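Local coordinates for uncharacterized HDOD domain protein (Geobacter sulfurreducens, PDB 3HC1) that is of unknown function but holds two iron(III) ions in an HDOD-type helical fold and is probably a metal-dependent phosphohydrolase, at residues I87-L91 / D92-E96; V145-A148 / G149-D153; F189-H193 / C194-F198; S277-E281 / K282-A286. One frame throughout, in Å; residues are numbered along the deposited sequence.

Contact 1. Residues I87-L91 / D92-E96; sequences IYLGL and DLLRE
L89 meets L93 at the next turn: their CB atoms lie 3.8 Å apart and the side chains cross at about a right angle. Toward L94 the touch is looser, with L89 CD2 4.5 Å from L94 CD1; A68 and V64 of helix 58-69 pack on L89 and L94 respectively. Between L89 and L93 the usual backbone bond is replaced by a water, which donates to L89 O at 2.6 Å and accepts from L93 N at 3.1 Å. The break coincides with G90, whose phi of 73° departs from helical values. Helix 82-108 is a sharply bent helix with an inserted water, its two short segments running at 77° to each other. Beyond the bend G90 O accepts from L94 N at 2.9 Å, and L91 O accepts from R95 N. L91 has CG anti to the backbone N (chi1 173°), which lays the isobutyl group over one face of the R95 guanidinium, CD2 3.6 Å from R95 NH1. That nitrogen also makes a salt bridge to D92 OD1, its hydrogen bond weak, while R95 NH2 donates to D42 O. With an alanine at R95, L91 would probably lose its flat cover, and D92 and the D42 carbonyl their partner.

Contact 2. Residues V145-A148 / G149-D153; sequences VYVA and GLLHD. With FE (Fe (III) ion), chain C; FE (Fe (III) ion), chain B.
G149 O, on helix 142-150, is gripped twice by H152: by the backbone N at 3.2 Å and by ring atom ND1 at 2.6 Å. The second bond lies in the carbonyl plane, meets the imidazole at its edge and, with the NE2-iron bond, helps fix the ring's rotation. H152 CG sits between its backbone N and carbonyl carbon (chi1 84°), a turn that lets ND1 fold back on G149 while NE2 binds the chain C iron at 2.3 Å. D153 sets its CB over the centre of one face of this ring. Its carboxylate bridges the metal pair, OD2 2.1 Å from the chain C iron and OD1 2.2 Å from the chain B iron, and water 2 binds both ions. H152 and D153 are the His-Asp pair of an HD-type site, in which H122, D238 and E249 also bind the chain C iron. L150 N donates to Y146 O at 2.9 Å. Y146 and L150 run side by side, Y146 CE1 3.9 Å from L150 CD2, and the phenol OH is bonded to T100. V147 and L151 pair likewise through CG1 and CD1. L151 N bonds to V147 O and more weakly to A148 O.

Contact 3. Residues F189-H193 / C194-F198; sequences FGTSH and CEVGF. With FE (Fe (III) ion), chain B.
Two torsions bring S192 and E195 together. S192 turns OG between its backbone N and carbonyl carbon (chi1 90°), and E195 bends sharply at chi2 (91°), curling its carboxylate back over the start of the helix. As a result S192 OG donates to E195 OE1 at 2.6 Å, on the syn side and a little out of the carboxylate plane, while the same hydroxyl accepts from C194 N at 3.0 Å. S192 N reaches E195 OE1 too, at 2.8 Å, but from well above the plane of the carboxylate. One buried oxygen is thus gripped by two donors of a single residue. The other oxygen, E195 OE2, forms a salt bridge with R12, which helps hold the bent glutamate in place. T191 slides past E195 in the opposite direction, its OG1 3.2 Å from E195 CB and bonded to R12 O. The helix proper starts with V196 N on S192 O at 3.0 Å, followed by G197 N on H193 O at 2.7 Å. Beside the cap, C194 SG lies over a face of the H193 imidazole, 4.4 Å from the ring centroid. H193 NE2 binds the chain B iron at 2.3 Å, and ND1 is held by E185 as a second-shell partner. S192 and E195 form a capping box at the N terminus of helix 193-203, placed just where that helix delivers H193 to the iron site that D153, H217, H218 and E249 complete.

Contact 4. Residues S277-E281 / K282-A286; sequences SDFDE and KLIVA
Three hydrogen bonds run from the first turn of the helix to D280 and E281. Two belong to the backbone: I284 N donates to D280 O at 3.1 Å, and V285 N to E281 O at 2.9 Å. The third involves a side chain, D280 OD1 accepting weakly from K282 N at 3.0 Å. D280 swings CG away from its backbone N (chi1 -180°), which carries the carboxylate toward K282 N. Among charges, D280 OD2 and K282 NZ attract each other only loosely, 4.4 Å apart and beyond a salt bridge, whereas E281 forms a salt bridge with R271, which also makes a cation-pi contact with F279. L283 lies obliquely against the D280 carboxylate, its CG 3.3 Å from D280 OD2. Apolar packing is left to I284 CD1, which comes to 3.9 Å from F279 CD1, where I270 and W267 of helix 266-273 close over these two residues. With an alanine in place of D280, K282 N would probably lose its side-chain acceptor, and the positive K282 a nearby negative charge. D280 is the N-cap of helix 281-302, with a weak capping bond, and its charge probably interacts favourably with the helix dipole.

Followed from the N terminus, the four contacts come in series, and none nests within or crosses another. Contact 1 carries helix 82-108 round its bend; contact 2 leads from helix 142-150 to the irons. Though their centres are about 18 Å apart, they touch directly, E96 CG packing 3.6 Å from Y146 CD1. Contact 3 closes the turn between helices 181-189 and 193-203 and meets contact 2 at the chain B iron, where both share water 2. Contacts 1 and 3 lie on opposite sides of the chain's centre, and contact 2 touches both. Contact 4 closes the loop before helix 281-302 and touches none of the others.

Contact 1. Residues I87-L91 / D92-E96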
loop_
_atom_site.group_PDB
_atom_site.type_symbol
_atom_site.label_atom_id
_atom_site.label_comp_id
_atom_site.label_asym_id
_atom_site.label_seq_id
_atom_site.Cartn_x
_atom_site.Cartn_y
_atom_site.Cartn_z
ATOM N N ILE A 87 7.966 -23.711 5.390
ATOM C CA ILE A 87 9.293 -24.043 5.884
ATOM C C ILE A 87 10.237 -22.936 5.501
ATOM O O ILE A 87 11.041 -22.524 6.330
ATOM C CB ILE A 87 9.814 -25.389 5.307
ATOM C CG1 ILE A 87 8.982 -26.572 5.815
ATOM C CG2 ILE A 87 11.263 -25.632 5.691
ATOM C CD1 ILE A 87 9.268 -27.865 5.060
ATOM N N TYR A 88 10.116 -22.437 4.270
ATOM C CA TYR A 88 11.103 -21.515 3.727
ATOM C C TYR A 88 10.824 -20.052 3.996
ATOM O O TYR A 88 11.759 -19.307 4.237
ATOM C CB TYR A 88 11.377 -21.805 2.233
ATOM C CG TYR A 88 12.286 -23.037 2.076
ATOM C CD1 TYR A 88 11.814 -24.322 2.380
ATOM C CD2 TYR A 88 13.644 -22.903 1.710
ATOM C CE1 TYR A 88 12.641 -25.434 2.269
ATOM C CE2 TYR A 88 14.480 -24.018 1.595
ATOM C CZ TYR A 88 13.969 -25.283 1.873
ATOM O OH TYR A 88 14.766 -26.421 1.803
ATOM N N LEU A 89 9.567 -19.628 4.007
ATOM C CA LEU A 89 9.250 -18.208 4.241
ATOM C C LEU A 89 9.264 -17.834 5.719
ATOM O O LEU A 89 9.660 -16.733 6.077
ATOM C CB LEU A 89 7.884 -17.843 3.653
ATOM C CG LEU A 89 7.769 -17.383 2.190
ATOM C CD1 LEU A 89 8.449 -18.306 1.200
ATOM C CD2 LEU A 89 6.282 -17.221 1.815
ATOM N N GLY A 90 8.815 -18.743 6.576
ATOM C CA GLY A 90 8.551 -18.411 7.978
ATOM C C GLY A 90 7.284 -17.567 8.143
ATOM O O GLY A 90 6.636 -17.157 7.167
ATOM N N LEU A 91 6.947 -17.307 9.404
ATOM C CA LEU A 91 5.634 -16.784 9.797
ATOM C C LEU A 91 5.347 -15.416 9.167
ATOM O O LEU A 91 4.288 -15.223 8.578
ATOM C CB LEU A 91 5.535 -16.701 11.329
ATOM C CG LEU A 91 4.332 -16.050 12.030
ATOM C CD1 LEU A 91 3.038 -16.812 11.751
ATOM C CD2 LEU A 91 4.603 -15.927 13.521
ATOM N N ASP A 92 6.295 -14.486 9.264
ATOM C CA ASP A 92 6.045 -13.134 8.747
ATOM C C ASP A 92 5.889 -13.059 7.219
ATOM O O ASP A 92 4.901 -12.477 6.720
ATOM C CB ASP A 92 7.115 -12.154 9.248
ATOM C CG ASP A 92 7.074 -11.962 10.750
ATOM O OD1 ASP A 92 6.135 -12.455 11.415
ATOM O OD2 ASP A 92 8.000 -11.320 11.272
ATOM N N LEU A 93 6.830 -13.631 6.469
ATOM C CA LEU A 93 6.701 -13.638 5.015
ATOM C C LEU A 93 5.472 -14.455 4.556
ATOM O O LEU A 93 4.848 -14.126 3.532
ATOM C CB LEU A 93 7.980 -14.091 4.330
ATOM C CG LEU A 93 9.177 -13.127 4.429
ATOM C CD1 LEU A 93 10.503 -13.785 3.993
ATOM C CD2 LEU A 93 8.929 -11.858 3.637
ATOM N N LEU A 94 5.096 -15.499 5.302
ATOM C CA LEU A 94 3.870 -16.211 4.945
ATOM C C LEU A 94 2.591 -15.331 5.129
ATOM O O LEU A 94 1.746 -15.323 4.242
ATOM C CB LEU A 94 3.722 -17.531 5.682
ATOM C CG LEU A 94 2.541 -18.443 5.286
ATOM C CD1 LEU A 94 2.656 -18.885 3.855
ATOM C CD2 LEU A 94 2.468 -19.647 6.233
ATOM N N ARG A 95 2.454 -14.665 6.273
ATOM C CA ARG A 95 1.369 -13.684 6.516
ATOM C C ARG A 95 1.353 -12.648 5.389
ATOM O O ARG A 95 0.307 -12.297 4.862
ATOM C CB ARG A 95 1.545 -12.952 7.853
ATOM C CG ARG A 95 1.186 -13.725 9.177
ATOM C CD ARG A 95 1.918 -13.040 10.372
ATOM N NE ARG A 95 1.337 -13.357 11.664
ATOM C CZ ARG A 95 1.921 -13.163 12.852
ATOM N NH1 ARG A 95 3.140 -12.631 12.964
ATOM N NH2 ARG A 95 1.279 -13.526 13.959
ATOM N N GLU A 96 2.534 -12.158 5.031
ATOM C CA GLU A 96 2.678 -11.175 3.973
ATOM C C GLU A 96 2.223 -11.694 2.641
ATOM O O GLU A 96 1.532 -11.009 1.922
ATOM C CB GLU A 96 4.142 -10.764 3.824
ATOM C CG GLU A 96 4.340 -9.589 2.925
ATOM C CD GLU A 96 5.768 -9.096 2.914
ATOM O OE1 GLU A 96 6.248 -8.618 3.974
ATOM O OE2 GLU A 96 6.402 -9.161 1.835
HETATM O O HOH W 1 9.365 -14.785 7.803
#

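Contact 2. Residues V145-A148 / G149-D153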
loop_
_atom_site.group_PDB
_atom_site.type_symbol
_atom_site.label_atom_id
_atom_site.label_comp_id
_atom_site.label_asym_id
_atom_site.label_seq_id
_atom_site.Cartn_x
_atom_site.Cartn_y
_atom_site.Cartn_z
ATOM N N VAL A 145 4.338 -2.303 7.912
ATOM C CA VAL A 145 4.567 -1.223 6.950
ATOM C C VAL A 145 4.152 -1.693 5.567
ATOM O O VAL A 145 3.613 -0.928 4.774
ATOM C CB VAL A 145 6.045 -0.775 6.921
ATOM C CG1 VAL A 145 6.241 0.428 6.031
ATOM C CG2 VAL A 145 6.545 -0.448 8.318
ATOM N N TYR A 146 4.493 -2.925 5.233
ATOM C CA TYR A 146 4.079 -3.505 3.972
ATOM C C TYR A 146 2.531 -3.429 3.801
ATOM O O TYR A 146 2.030 -2.993 2.762
ATOM C CB TYR A 146 4.536 -4.956 3.850
ATOM C CG TYR A 146 4.133 -5.615 2.539
ATOM C CD1 TYR A 146 2.925 -6.274 2.426
ATOM C CD2 TYR A 146 4.964 -5.597 1.435
ATOM C CE1 TYR A 146 2.533 -6.873 1.269
ATOM C CE2 TYR A 146 4.564 -6.239 0.225
ATOM C CZ TYR A 146 3.348 -6.846 0.160
ATOM O OH TYR A 146 2.936 -7.485 -0.977
ATOM N N VAL A 147 1.810 -3.886 4.810
ATOM C CA VAL A 147 0.353 -3.954 4.758
ATOM C C VAL A 147 -0.231 -2.514 4.656
ATOM O O VAL A 147 -1.066 -2.296 3.805
ATOM C CB VAL A 147 -0.230 -4.733 5.963
ATOM C CG1 VAL A 147 -1.722 -4.462 6.135
ATOM C CG2 VAL A 147 0.029 -6.252 5.809
ATOM N N ALA A 148 0.264 -1.546 5.455
ATOM C CA ALA A 148 -0.169 -0.129 5.358
ATOM C C ALA A 148 0.040 0.403 3.937
ATOM O O ALA A 148 -0.827 1.096 3.393
ATOM C CB ALA A 148 0.504 0.761 6.391
ATOM N N GLY A 149 1.175 0.036 3.341
ATOM C CA GLY A 149 1.540 0.461 1.979
ATOM C C GLY A 149 0.623 -0.064 0.901
ATOM O O GLY A 149 0.123 0.677 0.039
ATOM N N LEU A 150 0.374 -1.369 0.955
ATOM C CA LEU A 150 -0.496 -1.999 -0.040
ATOM C C LEU A 150 -1.922 -1.452 0.037
ATOM O O LEU A 150 -2.631 -1.462 -0.975
ATOM C CB LEU A 150 -0.501 -3.517 0.154
ATOM C CG LEU A 150 -1.051 -4.388 -0.976
ATOM C CD1 LEU A 150 -0.548 -4.021 -2.343
ATOM C CD2 LEU A 150 -0.703 -5.861 -0.676
ATOM N N LEU A 151 -2.350 -0.958 1.221
ATOM C CA LEU A 151 -3.700 -0.463 1.390
ATOM C C LEU A 151 -3.817 1.053 1.239
ATOM O O LEU A 151 -4.918 1.599 1.376
ATOM C CB LEU A 151 -4.253 -0.826 2.782
ATOM C CG LEU A 151 -4.432 -2.344 3.004
ATOM C CD1 LEU A 151 -4.754 -2.610 4.455
ATOM C CD2 LEU A 151 -5.566 -2.799 2.073
ATOM N N HIS A 152 -2.692 1.750 1.041
ATOM C CA HIS A 152 -2.687 3.227 1.131
ATOM C C HIS A 152 -3.695 3.972 0.216
ATOM O O HIS A 152 -4.320 4.952 0.608
ATOM C CB HIS A 152 -1.279 3.819 1.026
ATOM C CG HIS A 152 -0.794 4.006 -0.394
ATOM N ND1 HIS A 152 -0.401 2.944 -1.173
ATOM C CD2 HIS A 152 -0.640 5.112 -1.163
ATOM C CE1 HIS A 152 -0.075 3.377 -2.377
ATOM N NE2 HIS A 152 -0.184 4.688 -2.390
ATOM N N ASP A 153 -3.815 3.469 -1.011
ATOM C CA ASP A 153 -4.707 3.979 -2.005
ATOM C C ASP A 153 -6.001 3.189 -2.162
ATOM O O ASP A 153 -6.660 3.267 -3.221
ATOM C CB ASP A 153 -3.958 4.058 -3.341
ATOM C CG ASP A 153 -3.160 5.357 -3.471
ATOM O OD1 ASP A 153 -3.435 6.286 -2.674
ATOM O OD2 ASP A 153 -2.256 5.429 -4.331
HETATM FE FE FE C . -0.380 6.367 -3.996
HETATM FE FE FE B . -2.700 8.325 -2.666
HETATM O O HOH W 2 -0.876 7.835 -2.749
#

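Contact 3. Residues F189-H193 / C194-F198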
loop_
_atom_site.group_PDB
_atom_site.type_symbol
_atom_site.label_atom_id
_atom_site.label_comp_id
_atom_site.label_asym_id
_atom_site.label_seq_id
_atom_site.Cartn_x
_atom_site.Cartn_y
_atom_site.Cartn_z
ATOM N N PHE A 189 -15.034 16.896 -5.666
ATOM C CA PHE A 189 -15.827 16.255 -4.604
ATOM C C PHE A 189 -15.738 16.931 -3.228
ATOM O O PHE A 189 -16.450 16.533 -2.328
ATOM C CB PHE A 189 -15.393 14.813 -4.430
ATOM C CG PHE A 189 -15.293 14.031 -5.706
ATOM C CD1 PHE A 189 -16.234 14.164 -6.708
ATOM C CD2 PHE A 189 -14.266 13.109 -5.878
ATOM C CE1 PHE A 189 -16.127 13.424 -7.869
ATOM C CE2 PHE A 189 -14.162 12.363 -7.031
ATOM C CZ PHE A 189 -15.103 12.526 -8.029
ATOM N N GLY A 190 -14.845 17.901 -3.027
ATOM C CA GLY A 190 -14.561 18.434 -1.657
ATOM C C GLY A 190 -13.929 17.484 -0.636
ATOM O O GLY A 190 -13.872 17.775 0.555
ATOM N N THR A 191 -13.459 16.339 -1.097
ATOM C CA THR A 191 -12.805 15.343 -0.248
ATOM C C THR A 191 -11.918 14.535 -1.181
ATOM O O THR A 191 -12.034 14.666 -2.395
ATOM C CB THR A 191 -13.821 14.445 0.504
ATOM O OG1 THR A 191 -13.130 13.706 1.520
ATOM C CG2 THR A 191 -14.541 13.452 -0.430
ATOM N N SER A 192 -11.034 13.690 -0.641
ATOM C CA SER A 192 -10.175 12.867 -1.488
ATOM C C SER A 192 -10.196 11.372 -1.118
ATOM O O SER A 192 -10.839 10.950 -0.140
ATOM C CB SER A 192 -8.746 13.413 -1.419
ATOM O OG SER A 192 -8.026 12.792 -0.352
ATOM N N HIS A 193 -9.447 10.585 -1.881
ATOM C CA HIS A 193 -9.273 9.161 -1.587
ATOM C C HIS A 193 -8.621 8.901 -0.221
ATOM O O HIS A 193 -8.758 7.772 0.305
ATOM C CB HIS A 193 -8.476 8.434 -2.672
ATOM C CG HIS A 193 -7.047 8.858 -2.751
ATOM N ND1 HIS A 193 -6.660 10.083 -3.267
ATOM C CD2 HIS A 193 -5.918 8.253 -2.324
ATOM C CE1 HIS A 193 -5.346 10.181 -3.194
ATOM N NE2 HIS A 193 -4.871 9.075 -2.649
ATOM N N CYS A 194 -7.894 9.880 0.324
ATOM C CA CYS A 194 -7.386 9.816 1.705
ATOM C C CYS A 194 -8.524 9.671 2.688
ATOM O O CYS A 194 -8.562 8.751 3.482
ATOM C CB CYS A 194 -6.567 11.024 2.063
ATOM S SG CYS A 194 -5.074 11.229 1.061
ATOM N N GLU A 195 -9.504 10.545 2.604
ATOM C CA GLU A 195 -10.647 10.487 3.505
ATOM C C GLU A 195 -11.622 9.361 3.235
ATOM O O GLU A 195 -12.120 8.704 4.169
ATOM C CB GLU A 195 -11.366 11.836 3.438
ATOM C CG GLU A 195 -10.490 12.944 3.955
ATOM C CD GLU A 195 -9.648 13.619 2.879
ATOM O OE1 GLU A 195 -9.579 13.171 1.723
ATOM O OE2 GLU A 195 -9.054 14.616 3.225
ATOM N N VAL A 196 -11.898 9.122 1.944
ATOM C CA VAL A 196 -12.690 7.988 1.565
ATOM C C VAL A 196 -12.019 6.709 2.001
ATOM O O VAL A 196 -12.702 5.830 2.501
ATOM C CB VAL A 196 -12.968 7.951 0.017
ATOM C CG1 VAL A 196 -13.734 6.680 -0.461
ATOM C CG2 VAL A 196 -13.810 9.181 -0.336
ATOM N N GLY A 197 -10.705 6.587 1.787
ATOM C CA GLY A 197 -9.991 5.339 2.162
ATOM C C GLY A 197 -10.035 5.144 3.667
ATOM O O GLY A 197 -10.140 4.007 4.180
ATOM N N PHE A 198 -9.926 6.249 4.374
ATOM C CA PHE A 198 -10.009 6.207 5.882
ATOM C C PHE A 198 -11.382 5.687 6.325
ATOM O O PHE A 198 -11.478 4.742 7.126
ATOM C CB PHE A 198 -9.732 7.605 6.433
ATOM C CG PHE A 198 -9.818 7.710 7.913
ATOM C CD1 PHE A 198 -8.675 7.474 8.706
ATOM C CD2 PHE A 198 -11.027 8.051 8.520
ATOM C CE1 PHE A 198 -8.753 7.643 10.083
ATOM C CE2 PHE A 198 -11.132 8.163 9.915
ATOM C CZ PHE A 198 -9.986 7.941 10.681
HETATM FE FE FE B . -2.700 8.325 -2.666
HETATM O O HOH W 2 -0.876 7.835 -2.749
#

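Contact 4. Residues S277-E281 / K282-A286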
loop_
_atom_site.group_PDB
_atom_site.type_symbol
_atom_site.label_atom_id
_atom_site.label_comp_id
_atom_site.label_asym_id
_atom_site.label_seq_id
_atom_site.Cartn_x
_atom_site.Cartn_y
_atom_site.Cartn_z
ATOM N N SER A 277 17.619 4.515 15.811
ATOM C CA SER A 277 17.917 4.127 14.415
ATOM C C SER A 277 18.941 5.035 13.719
ATOM O O SER A 277 18.823 6.277 13.698
ATOM C CB SER A 277 16.650 4.008 13.562
ATOM O OG SER A 277 16.159 5.268 13.166
ATOM N N ASP A 278 19.959 4.383 13.173
ATOM C CA ASP A 278 21.043 5.048 12.459
ATOM C C ASP A 278 21.000 4.576 11.019
ATOM O O ASP A 278 21.147 3.377 10.737
ATOM C CB ASP A 278 22.393 4.696 13.087
ATOM C CG ASP A 278 22.572 5.311 14.462
ATOM O OD1 ASP A 278 21.567 5.733 15.088
ATOM O OD2 ASP A 278 23.730 5.374 14.924
ATOM N N PHE A 279 20.756 5.511 10.115
ATOM C CA PHE A 279 20.689 5.206 8.697
ATOM C C PHE A 279 21.161 6.407 7.899
ATOM O O PHE A 279 21.200 7.540 8.415
ATOM C CB PHE A 279 19.266 4.800 8.280
ATOM C CG PHE A 279 18.229 5.871 8.496
ATOM C CD1 PHE A 279 17.996 6.836 7.532
ATOM C CD2 PHE A 279 17.461 5.883 9.644
ATOM C CE1 PHE A 279 17.028 7.809 7.713
ATOM C CE2 PHE A 279 16.474 6.843 9.825
ATOM C CZ PHE A 279 16.256 7.801 8.870
ATOM N N ASP A 280 21.509 6.150 6.644
ATOM C CA ASP A 280 21.872 7.200 5.757
ATOM C C ASP A 280 20.834 7.204 4.625
ATOM O O ASP A 280 20.881 6.366 3.731
ATOM C CB ASP A 280 23.287 6.957 5.251
ATOM C CG ASP A 280 23.766 8.031 4.306
ATOM O OD1 ASP A 280 23.003 8.965 3.996
ATOM O OD2 ASP A 280 24.930 7.945 3.882
ATOM N N GLU A 281 19.918 8.171 4.664
ATOM C CA GLU A 281 18.881 8.277 3.634
ATOM C C GLU A 281 19.468 8.504 2.219
ATOM O O GLU A 281 18.863 8.107 1.230
ATOM C CB GLU A 281 17.853 9.348 3.999
ATOM C CG GLU A 281 18.377 10.769 4.101
ATOM C CD GLU A 281 18.788 11.141 5.520
ATOM O OE1 GLU A 281 19.398 10.295 6.187
ATOM O OE2 GLU A 281 18.474 12.255 5.956
ATOM N N LYS A 282 20.652 9.113 2.111
ATOM C CA LYS A 282 21.346 9.215 0.812
ATOM C C LYS A 282 21.613 7.837 0.194
ATOM O O LYS A 282 21.324 7.599 -0.977
ATOM C CB LYS A 282 22.673 9.976 0.939
ATOM C CG LYS A 282 22.520 11.469 1.274
ATOM C CD LYS A 282 23.878 12.193 1.258
ATOM C CE LYS A 282 24.758 11.837 2.493
ATOM N NZ LYS A 282 26.269 11.842 2.263
ATOM N N LEU A 283 22.143 6.916 0.983
ATOM C CA LEU A 283 22.428 5.553 0.484
ATOM C C LEU A 283 21.149 4.751 0.223
ATOM O O LEU A 283 21.102 3.958 -0.713
ATOM C CB LEU A 283 23.331 4.804 1.452
ATOM C CG LEU A 283 24.687 5.500 1.657
ATOM C CD1 LEU A 283 25.504 4.800 2.777
ATOM C CD2 LEU A 283 25.495 5.602 0.344
ATOM N N ILE A 284 20.119 4.964 1.037
ATOM C CA ILE A 284 18.825 4.311 0.798
ATOM C C ILE A 284 18.201 4.784 -0.522
ATOM O O ILE A 284 17.755 3.966 -1.300
ATOM C CB ILE A 284 17.790 4.513 1.940
ATOM C CG1 ILE A 284 18.330 3.996 3.291
ATOM C CG2 ILE A 284 16.419 3.810 1.589
ATOM C CD1 ILE A 284 17.491 4.404 4.480
ATOM N N VAL A 285 18.150 6.092 -0.764
ATOM C CA VAL A 285 17.628 6.588 -2.026
ATOM C C VAL A 285 18.452 6.014 -3.187
ATOM O O VAL A 285 17.896 5.543 -4.176
ATOM C CB VAL A 285 17.609 8.118 -2.102
ATOM C CG1 VAL A 285 17.236 8.567 -3.569
ATOM C CG2 VAL A 285 16.616 8.660 -1.127
ATOM N N ALA A 286 19.785 6.020 -3.035
ATOM C CA ALA A 286 20.655 5.467 -4.060
ATOM C C ALA A 286 20.366 4.022 -4.362
ATOM O O ALA A 286 20.299 3.629 -5.577
ATOM C CB ALA A 286 22.117 5.671 -3.731
#